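Local structure of NEQ011 (Nanoarchaeum equitans Kin4-M, 6GQ8) at residues V33-P36 and H42-W45; I13-K18 and V29-K34. The protein binds iron and probably acts as a superoxide reductase of the desulfoferrodoxin family, reducing superoxide at a mononuclear iron centre. One frame throughout, in Å; residues are numbered along the deposited sequence.

Contact 1 (V33-P36 and H42-W45); sequences VKHP and HIQW. With FE (Fe (III) ion), chain E.
Pro36 O is gripped twice: His35 ND1 donates to it over 2.7 Å, and so does a single water, which also accepts from Ile43 N and thereby joins the two segments. The pair belongs to the mononuclear iron site of a superoxide reductase, of which His35 is one ligand, built on loops at one end of a beta-sandwich. The bond from ND1 lies in the carbonyl plane on a lone pair but is bent, 135° at the hydrogen, and the oxygen sits out of the imidazole plane. At the other end of the ring, His35 NE2 binds the iron at 2.2 Å; His10, His41, Cys97 and His100 complete the site. With CG anti to the backbone N (chi1 -173°), the His35 ring swings out from the loop toward Ile43, near the start of strand 43-52. Pro36 CD covers one face off centre, while Ile43 CD1 makes a CH-pi contact over the middle of the opposite face, 3.7 Å from the centroid. The ring is thus clamped between two aliphatic groups with both nitrogens engaged. Cutting Ile43 back to an alanine takes CG1 and CD1 away, which is likely to leave that second face without this cover and the imidazole freer to tilt. Near the ring plane, His42 CA comes up to the imidazole edge, 4.1 Å from His35 CE1.

Contact 2 (I13-K18 and V29-K34); sequences IIEIEK and VGKEVK
Lys31 and Glu15 reach for each other from their separate backbones, and their side chains cross at about a right angle. The lysine leaves the loop with CG anti to its own backbone nitrogen (chi1 -167°) and then runs fully extended, carrying its ammonium group to the strand. Glu15 meets it with CG turned the other way, anti to the carbonyl carbon (chi1 -67°), its chain likewise straight beyond CG. As modelled, OE2 is the carboxylate oxygen nearer Lys31 NZ. The pair is modelled as a salt bridge, although the separation of Glu15 OE2 and Lys31 NZ is too short to be trusted, so the exact placing of both groups is doubtful. The CH2 groups of the lysine partly screen the side chain of Ile13, which points toward the loop, but stay no closer than the 4.5 Å between Ile13 CG2 and Lys31 CD. Glu15 pairs through its backbone with Thr26 of strand 22-29. What results is a surface ion pair, doubtful in its details, on the beta-sandwich of the desulfoferrodoxin fold, between strand 12-19, outermost in the chain's three-stranded sheet, and the loop that leads on to the iron ligand His35.

How the contacts relate
Along the chain, strand 12-19 comes first, strand 22-29 pairs antiparallel with it, and the loop that follows supplies the second segment of contact 2 and the first of contact 1; the two share Val33 and Lys34. The second half of contact 1, 42-45, then leads into strand 43-52. The connection therefore passes from the three-stranded sheet to the five-stranded one. Their centres lie about 12 Å apart, yet the contacts touch directly where Ile43 CD1 packs on Val29 CG1, 3.7 Å away. Contact 1 is buried beside the iron, whereas contact 2 lies at the surface, so one loop runs from Lys31 at the surface to the iron ligand His35.

Contact 1 (V33-P36 and H42-W45)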
loop_
_atom_site.group_PDB
_atom_site.type_symbol
_atom_site.label_atom_id
_atom_site.label_comp_id
_atom_site.label_asym_id
_atom_site.label_seq_id
_atom_site.Cartn_x
_atom_site.Cartn_y
_atom_site.Cartn_z
ATOM N N VAL A 33 -8.221 -19.436 15.862
ATOM C CA VAL A 33 -6.910 -19.690 16.439
ATOM C C VAL A 33 -6.041 -18.496 16.072
ATOM O O VAL A 33 -5.716 -18.300 14.894
ATOM C CB VAL A 33 -6.291 -21.002 15.940
ATOM C CG1 VAL A 33 -4.942 -21.228 16.596
ATOM C CG2 VAL A 33 -7.229 -22.169 16.225
ATOM N N LYS A 34 -5.675 -17.697 17.071
ATOM C CA LYS A 34 -4.939 -16.466 16.819
ATOM C C LYS A 34 -3.577 -16.768 16.206
ATOM O O LYS A 34 -2.843 -17.636 16.685
ATOM C CB LYS A 34 -4.782 -15.673 18.118
ATOM C CG LYS A 34 -5.831 -14.580 18.299
ATOM C CD LYS A 34 -5.674 -13.857 19.630
ATOM C CE LYS A 34 -4.334 -13.141 19.722
ATOM N NZ LYS A 34 -4.242 -12.021 18.744
ATOM N N HIS A 35 -3.250 -16.057 15.137
ATOM C CA HIS A 35 -1.939 -16.184 14.518
ATOM C C HIS A 35 -0.929 -15.333 15.287
ATOM O O HIS A 35 -1.276 -14.254 15.774
ATOM C CB HIS A 35 -2.000 -15.736 13.053
ATOM C CG HIS A 35 -0.739 -15.984 12.281
ATOM N ND1 HIS A 35 0.303 -15.083 12.246
ATOM C CD2 HIS A 35 -0.365 -17.020 11.492
ATOM C CE1 HIS A 35 1.270 -15.557 11.479
ATOM N NE2 HIS A 35 0.890 -16.731 11.009
ATOM N N PRO A 36 0.312 -15.802 15.429
ATOM C CA PRO A 36 1.332 -14.983 16.095
ATOM C C PRO A 36 1.477 -13.625 15.422
ATOM O O PRO A 36 1.292 -13.483 14.211
ATOM C CB PRO A 36 2.610 -15.820 15.950
ATOM C CG PRO A 36 2.122 -17.226 15.843
ATOM C CD PRO A 36 0.805 -17.154 15.109
ATOM N N HIS A 42 4.218 -12.562 11.170
ATOM C CA HIS A 42 2.966 -11.843 11.368
ATOM C C HIS A 42 2.179 -11.809 10.067
ATOM O O HIS A 42 2.722 -12.031 8.981
ATOM C CB HIS A 42 3.209 -10.415 11.873
ATOM C CG HIS A 42 4.103 -9.601 10.988
ATOM N ND1 HIS A 42 5.422 -9.343 11.293
ATOM C CD2 HIS A 42 3.866 -8.989 9.803
ATOM C CE1 HIS A 42 5.958 -8.605 10.338
ATOM N NE2 HIS A 42 5.034 -8.374 9.422
ATOM N N ILE A 43 0.886 -11.528 10.199
ATOM C CA ILE A 43 0.034 -11.284 9.043
ATOM C C ILE A 43 0.215 -9.823 8.654
ATOM O O ILE A 43 -0.092 -8.919 9.438
ATOM C CB ILE A 43 -1.438 -11.594 9.354
ATOM C CG1 ILE A 43 -1.592 -13.017 9.905
ATOM C CG2 ILE A 43 -2.291 -11.402 8.104
ATOM C CD1 ILE A 43 -1.167 -14.108 8.951
ATOM N N GLN A 44 0.725 -9.590 7.448
ATOM C CA GLN A 44 1.136 -8.249 7.054
ATOM C C GLN A 44 0.018 -7.461 6.382
ATOM O O GLN A 44 -0.133 -6.264 6.647
ATOM C CB GLN A 44 2.349 -8.328 6.125
ATOM C CG GLN A 44 3.130 -7.030 6.009
ATOM C CD GLN A 44 4.442 -7.212 5.265
ATOM O OE1 GLN A 44 4.468 -7.258 4.034
ATOM N NE2 GLN A 44 5.538 -7.332 6.011
ATOM N N TRP A 45 -0.768 -8.094 5.515
ATOM C CA TRP A 45 -1.776 -7.355 4.767
ATOM C C TRP A 45 -2.847 -8.304 4.251
ATOM O O TRP A 45 -2.677 -9.526 4.239
ATOM C CB TRP A 45 -1.145 -6.574 3.607
ATOM C CG TRP A 45 -0.297 -7.395 2.675
ATOM C CD1 TRP A 45 1.068 -7.515 2.697
ATOM C CD2 TRP A 45 -0.750 -8.198 1.579
ATOM N NE1 TRP A 45 1.486 -8.340 1.683
ATOM C CE2 TRP A 45 0.391 -8.768 0.978
ATOM C CE3 TRP A 45 -2.010 -8.478 1.036
ATOM C CZ2 TRP A 45 0.308 -9.613 -0.129
ATOM C CZ3 TRP A 45 -2.091 -9.315 -0.061
ATOM C CH2 TRP A 45 -0.937 -9.874 -0.631
HETATM FE FE FE E . 2.216 -17.960 9.673
HETATM O O HOH W 1 -0.005 -11.081 12.606
#

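Contact 2 (I13-K18 and V29-K34)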
loop_
_atom_site.group_PDB
_atom_site.type_symbol
_atom_site.label_atom_id
_atom_site.label_comp_id
_atom_site.label_asym_id
_atom_site.label_seq_id
_atom_site.Cartn_x
_atom_site.Cartn_y
_atom_site.Cartn_z
ATOM N N ILE A 13 -10.867 -14.999 6.863
ATOM C CA ILE A 13 -12.294 -15.301 6.937
ATOM C C ILE A 13 -13.089 -14.054 6.576
ATOM O O ILE A 13 -12.840 -12.968 7.109
ATOM C CB ILE A 13 -12.668 -15.811 8.338
ATOM C CG1 ILE A 13 -11.892 -17.088 8.665
ATOM C CG2 ILE A 13 -14.168 -16.056 8.437
ATOM C CD1 ILE A 13 -12.050 -18.177 7.625
ATOM N N ILE A 14 -14.062 -14.212 5.681
ATOM C CA ILE A 14 -14.880 -13.107 5.192
ATOM C C ILE A 14 -16.262 -13.196 5.825
ATOM O O ILE A 14 -16.887 -14.264 5.815
ATOM C CB ILE A 14 -14.987 -13.127 3.656
ATOM C CG1 ILE A 14 -13.599 -13.120 3.015
ATOM C CG2 ILE A 14 -15.813 -11.950 3.162
ATOM C CD1 ILE A 14 -13.610 -13.468 1.545
ATOM N N GLU A 15 -16.744 -12.074 6.357
ATOM C CA GLU A 15 -18.129 -11.933 6.789
ATOM C C GLU A 15 -18.757 -10.734 6.095
ATOM O O GLU A 15 -18.113 -9.694 5.927
ATOM C CB GLU A 15 -18.249 -11.769 8.306
ATOM C CG GLU A 15 -17.854 -12.997 9.099
ATOM C CD GLU A 15 -18.156 -12.850 10.577
ATOM O OE1 GLU A 15 -18.536 -11.737 11.002
ATOM O OE2 GLU A 15 -18.035 -13.852 11.311
ATOM N N ILE A 16 -20.017 -10.885 5.693
ATOM C CA ILE A 16 -20.720 -9.889 4.894
ATOM C C ILE A 16 -22.013 -9.507 5.600
ATOM O O ILE A 16 -22.795 -10.383 5.985
ATOM C CB ILE A 16 -21.019 -10.408 3.475
ATOM C CG1 ILE A 16 -19.728 -10.833 2.772
ATOM C CG2 ILE A 16 -21.745 -9.349 2.658
ATOM C CD1 ILE A 16 -19.959 -11.612 1.494
ATOM N N GLU A 17 -22.232 -8.205 5.780
ATOM C CA GLU A 17 -23.503 -7.676 6.261
ATOM C C GLU A 17 -23.939 -6.544 5.347
ATOM O O GLU A 17 -23.157 -5.631 5.067
ATOM C CB GLU A 17 -23.432 -7.181 7.710
ATOM C CG GLU A 17 -22.938 -8.208 8.713
ATOM C CD GLU A 17 -23.028 -7.710 10.146
ATOM O OE1 GLU A 17 -23.629 -6.637 10.371
ATOM O OE2 GLU A 17 -22.512 -8.400 11.051
ATOM N N LYS A 18 -25.188 -6.599 4.896
ATOM C CA LYS A 18 -25.741 -5.586 4.008
ATOM C C LYS A 18 -26.342 -4.468 4.849
ATOM O O LYS A 18 -27.266 -4.702 5.636
ATOM C CB LYS A 18 -26.798 -6.202 3.090
ATOM C CG LYS A 18 -27.292 -5.297 1.971
ATOM C CD LYS A 18 -26.205 -5.030 0.943
ATOM C CE LYS A 18 -26.690 -4.082 -0.143
ATOM N NZ LYS A 18 -27.965 -4.555 -0.748
ATOM N N VAL A 29 -7.965 -12.663 9.948
ATOM C CA VAL A 29 -7.066 -13.805 9.824
ATOM C C VAL A 29 -6.799 -14.350 11.219
ATOM O O VAL A 29 -6.470 -13.589 12.138
ATOM C CB VAL A 29 -5.754 -13.417 9.122
ATOM C CG1 VAL A 29 -4.840 -14.629 9.006
ATOM C CG2 VAL A 29 -6.039 -12.825 7.747
ATOM N N GLY A 30 -6.958 -15.658 11.385
ATOM C CA GLY A 30 -6.761 -16.261 12.689
ATOM C C GLY A 30 -7.911 -16.025 13.640
ATOM O O GLY A 30 -7.687 -15.783 14.835
ATOM N N LYS A 31 -9.147 -16.088 13.140
ATOM C CA LYS A 31 -10.310 -15.773 13.962
ATOM C C LYS A 31 -10.452 -16.744 15.131
ATOM O O LYS A 31 -10.561 -16.326 16.289
ATOM C CB LYS A 31 -11.566 -15.773 13.094
ATOM C CG LYS A 31 -12.778 -15.160 13.760
ATOM C CD LYS A 31 -14.004 -15.277 12.874
ATOM C CE LYS A 31 -15.212 -14.641 13.533
ATOM N NZ LYS A 31 -16.404 -14.695 12.651
ATOM N N GLU A 32 -10.443 -18.050 14.849
ATOM C CA GLU A 32 -10.635 -19.047 15.897
ATOM C C GLU A 32 -9.340 -19.459 16.578
ATOM O O GLU A 32 -9.360 -19.808 17.763
ATOM C CB GLU A 32 -11.343 -20.288 15.342
ATOM C CG GLU A 32 -10.544 -21.110 14.335
ATOM C CD GLU A 32 -11.204 -22.442 14.028
ATOM O OE1 GLU A 32 -12.436 -22.540 14.202
ATOM O OE2 GLU A 32 -10.513 -23.358 13.528
ATOM N N VAL A 33 -8.221 -19.436 15.862
ATOM C CA VAL A 33 -6.910 -19.690 16.439
ATOM C C VAL A 33 -6.041 -18.496 16.072
ATOM O O VAL A 33 -5.716 -18.300 14.894
ATOM C CB VAL A 33 -6.291 -21.002 15.940
ATOM C CG1 VAL A 33 -4.942 -21.228 16.596
ATOM C CG2 VAL A 33 -7.229 -22.169 16.225
ATOM N N LYS A 34 -5.675 -17.697 17.071
ATOM C CA LYS A 34 -4.939 -16.466 16.819
ATOM C C LYS A 34 -3.577 -16.768 16.206
ATOM O O LYS A 34 -2.843 -17.636 16.685
ATOM C CB LYS A 34 -4.782 -15.673 18.118
ATOM C CG LYS A 34 -5.831 -14.580 18.299
ATOM C CD LYS A 34 -5.674 -13.857 19.630
ATOM C CE LYS A 34 -4.334 -13.141 19.722
ATOM N NZ LYS A 34 -4.242 -12.021 18.744
#